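Local coordinates for protein dual specificity phosphatase 28 (PDB 5Y15) that has weak protein phosphatase activity, hydrolysing a synthetic aryl phosphate in vitro but acting barely on phosphotyrosine and not at all on phosphoserine, at residues R42-G50 and A132-R143. The protein carries 2 engineered substitutions. Sequence-based numbering, arbitrary orientation.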
# COMPACT_ATOMS: atom_id res chain seq x y z
N ARG A 42 -6.41 4.37 -18.97
CA ARG A 42 -5.17 3.61 -19.07
C ARG A 42 -4.02 4.58 -19.32
O ARG A 42 -4.05 5.34 -20.30
CB ARG A 42 -5.27 2.59 -20.20
CG ARG A 42 -4.26 1.46 -20.18
CD ARG A 42 -4.30 0.73 -21.52
NE ARG A 42 -3.50 -0.50 -21.58
CZ ARG A 42 -2.32 -0.61 -22.18
NH1 ARG A 42 -1.77 0.46 -22.77
NH2 ARG A 42 -1.67 -1.77 -22.20
N VAL A 43 -3.04 4.63 -18.41
CA VAL A 43 -1.85 5.46 -18.64
C VAL A 43 -0.77 4.66 -19.36
O VAL A 43 -0.03 5.20 -20.19
CB VAL A 43 -1.32 6.01 -17.31
CG1 VAL A 43 0.02 6.70 -17.52
CG2 VAL A 43 -2.32 6.95 -16.66
N ALA A 44 -0.64 3.41 -18.97
CA ALA A 44 0.42 2.52 -19.42
C ALA A 44 -0.01 1.12 -19.01
O ALA A 44 -0.98 0.96 -18.26
CB ALA A 44 1.76 2.91 -18.79
N PRO A 45 0.70 0.09 -19.46
CA PRO A 45 0.29 -1.27 -19.10
C PRO A 45 0.15 -1.46 -17.60
O PRO A 45 0.98 -1.00 -16.82
CB PRO A 45 1.43 -2.13 -19.68
CG PRO A 45 1.87 -1.34 -20.86
CD PRO A 45 1.86 0.07 -20.38
N SER A 46 -0.97 -2.07 -17.21
CA SER A 46 -1.28 -2.42 -15.83
C SER A 46 -1.40 -1.20 -14.91
O SER A 46 -1.41 -1.35 -13.69
CB SER A 46 -0.24 -3.41 -15.29
OG SER A 46 -0.50 -4.72 -15.79
N LEU A 47 -1.58 -0.01 -15.47
CA LEU A 47 -1.59 1.24 -14.71
C LEU A 47 -2.71 2.15 -15.19
O LEU A 47 -2.69 2.60 -16.34
CB LEU A 47 -0.24 1.96 -14.89
CG LEU A 47 -0.18 3.35 -14.28
CD1 LEU A 47 -0.15 3.22 -12.74
CD2 LEU A 47 1.01 4.13 -14.85
N PHE A 48 -3.68 2.44 -14.31
CA PHE A 48 -4.80 3.33 -14.61
C PHE A 48 -4.87 4.49 -13.62
O PHE A 48 -4.60 4.32 -12.43
CB PHE A 48 -6.14 2.60 -14.55
CG PHE A 48 -6.23 1.43 -15.46
CD1 PHE A 48 -5.73 0.20 -15.07
CD2 PHE A 48 -6.81 1.56 -16.72
CE1 PHE A 48 -5.81 -0.90 -15.91
CE2 PHE A 48 -6.89 0.46 -17.57
CZ PHE A 48 -6.40 -0.77 -17.16
N LEU A 49 -5.30 5.64 -14.13
CA LEU A 49 -5.49 6.86 -13.36
C LEU A 49 -6.98 7.16 -13.32
O LEU A 49 -7.71 6.87 -14.28
CB LEU A 49 -4.72 8.02 -14.00
CG LEU A 49 -4.75 9.39 -13.32
CD1 LEU A 49 -3.53 10.14 -13.73
CD2 LEU A 49 -6.00 10.21 -13.64
N GLY A 50 -7.46 7.73 -12.21
CA GLY A 50 -8.88 8.01 -12.12
C GLY A 50 -9.26 9.14 -11.19
O GLY A 50 -8.47 9.58 -10.34
N ALA A 132 -1.98 12.03 -10.63
CA ALA A 132 -1.09 12.19 -11.77
C ALA A 132 0.35 12.18 -11.32
O ALA A 132 1.22 11.62 -12.00
CB ALA A 132 -1.41 13.48 -12.52
N ALA A 133 0.62 12.81 -10.17
CA ALA A 133 1.97 12.82 -9.62
C ALA A 133 2.41 11.41 -9.25
O ALA A 133 3.54 11.02 -9.56
CB ALA A 133 2.04 13.73 -8.39
N VAL A 134 1.54 10.63 -8.61
CA VAL A 134 1.93 9.26 -8.24
C VAL A 134 2.15 8.40 -9.49
O VAL A 134 3.10 7.61 -9.56
CB VAL A 134 0.88 8.64 -7.30
CG1 VAL A 134 1.16 7.16 -7.11
CG2 VAL A 134 0.88 9.35 -5.94
N CYS A 135 1.27 8.52 -10.50
CA CYS A 135 1.50 7.78 -11.74
C CYS A 135 2.83 8.14 -12.38
O CYS A 135 3.60 7.27 -12.82
CB CYS A 135 0.35 8.03 -12.73
SG CYS A 135 -1.11 7.10 -12.30
N THR A 136 3.14 9.44 -12.41
CA THR A 136 4.41 9.88 -12.98
C THR A 136 5.59 9.27 -12.23
O THR A 136 6.52 8.70 -12.84
CB THR A 136 4.46 11.40 -12.92
OG1 THR A 136 3.32 11.91 -13.61
CG2 THR A 136 5.72 11.93 -13.55
N ALA A 137 5.58 9.39 -10.90
CA ALA A 137 6.67 8.83 -10.10
C ALA A 137 6.79 7.32 -10.31
O ALA A 137 7.90 6.77 -10.29
CB ALA A 137 6.47 9.20 -8.63
N TYR A 138 5.66 6.64 -10.46
CA TYR A 138 5.73 5.20 -10.67
C TYR A 138 6.44 4.89 -11.98
O TYR A 138 7.29 3.99 -12.05
CB TYR A 138 4.34 4.56 -10.63
CG TYR A 138 4.39 3.11 -11.05
CD1 TYR A 138 4.77 2.12 -10.14
CD2 TYR A 138 4.13 2.72 -12.36
CE1 TYR A 138 4.85 0.80 -10.52
CE2 TYR A 138 4.23 1.39 -12.75
CZ TYR A 138 4.59 0.44 -11.83
OH TYR A 138 4.68 -0.88 -12.22
N LEU A 139 6.10 5.63 -13.04
CA LEU A 139 6.74 5.38 -14.32
C LEU A 139 8.24 5.68 -14.26
O LEU A 139 9.04 4.97 -14.88
CB LEU A 139 6.07 6.20 -15.42
CG LEU A 139 4.62 5.79 -15.65
CD1 LEU A 139 4.02 6.72 -16.68
CD2 LEU A 139 4.58 4.34 -16.15
N MET A 140 8.63 6.70 -13.50
CA MET A 140 10.06 6.99 -13.39
C MET A 140 10.79 5.91 -12.61
O MET A 140 11.90 5.51 -12.99
CB MET A 140 10.27 8.32 -12.68
CG MET A 140 10.25 9.54 -13.55
SD MET A 140 10.46 10.99 -12.49
CE MET A 140 8.88 11.07 -11.87
N ARG A 141 10.20 5.45 -11.51
CA ARG A 141 10.89 4.58 -10.56
C ARG A 141 10.95 3.13 -11.02
O ARG A 141 11.96 2.45 -10.77
CB ARG A 141 10.21 4.69 -9.19
CG ARG A 141 10.66 3.69 -8.15
CD ARG A 141 12.15 3.84 -7.82
NE ARG A 141 12.55 2.90 -6.77
CZ ARG A 141 13.04 1.69 -7.01
NH1 ARG A 141 13.20 1.26 -8.26
NH2 ARG A 141 13.38 0.90 -6.00
N HIS A 142 9.91 2.62 -11.69
CA HIS A 142 9.86 1.20 -12.02
C HIS A 142 9.74 0.89 -13.51
O HIS A 142 9.80 -0.29 -13.89
CB HIS A 142 8.73 0.50 -11.26
CG HIS A 142 9.01 0.36 -9.80
ND1 HIS A 142 8.30 1.04 -8.83
CD2 HIS A 142 9.94 -0.37 -9.14
CE1 HIS A 142 8.77 0.72 -7.64
NE2 HIS A 142 9.77 -0.13 -7.80
N ARG A 143 9.58 1.90 -14.36
CA ARG A 143 9.64 1.70 -15.80
C ARG A 143 10.77 2.53 -16.38
O ARG A 143 10.83 2.73 -17.59
CB ARG A 143 8.31 2.04 -16.45
CG ARG A 143 7.09 1.42 -15.78
CD ARG A 143 6.80 0.04 -16.28
NE ARG A 143 5.71 -0.56 -15.51
CZ ARG A 143 4.42 -0.48 -15.85
NH1 ARG A 143 4.06 0.17 -16.95
NH2 ARG A 143 3.50 -1.06 -15.09
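A132 meets L49 at the start of the contact. CD1 of L49 lies against the helix backbone, 3.7 Å from CA of A132. The side chain of L49 also comes near that of S124, an engineered residue at the position inferred to form the phosphocysteine intermediate. One turn on, C135 directs its sulfur at the strand. SG of C135 lies 4.0 Å from CD1 of L47 and 4.1 Å from CB of L49, so it bridges these two residues, which both face the helix. Y138 follows. Its ring meets CD2 of L47 obliquely, and its hydroxyl is hydrogen-bonded to E111 of helix 100-115. L139 reaches both strands of the hairpin. CD2 of L139 is 3.8 Å from CD2 of L47 and also meets CB of A44, and CD1 of L139 is 4.1 Å from CG1 of V43. V43 and A44 form a classic beta bulge opposite L47. R143 comes just after the helix. Its chain bends at chi2 (-86°), bringing one face of the guanidinium against the ring edge of Y138, at CE2, and the group up to the type II turn A44-L47. NH2 of R143 gives a hydrogen bond of 3.1 Å to O of P45, with the carbonyl oxygen near the guanidinium plane. NH1 of R143 adds a weak bond of 3.3 Å to O of P45, and NH2 also makes a weak bond to OH of Y138. The helix runs nearly antiparallel to strand 47-50, at 163°, and packs on the edge hairpin of the phosphatase sheet. The chemistry is thus divided: buried apolar packing joins helix to strands, while a forked grip by one arginine ties the helix end to the turn and probably limits rotation of its guanidinium.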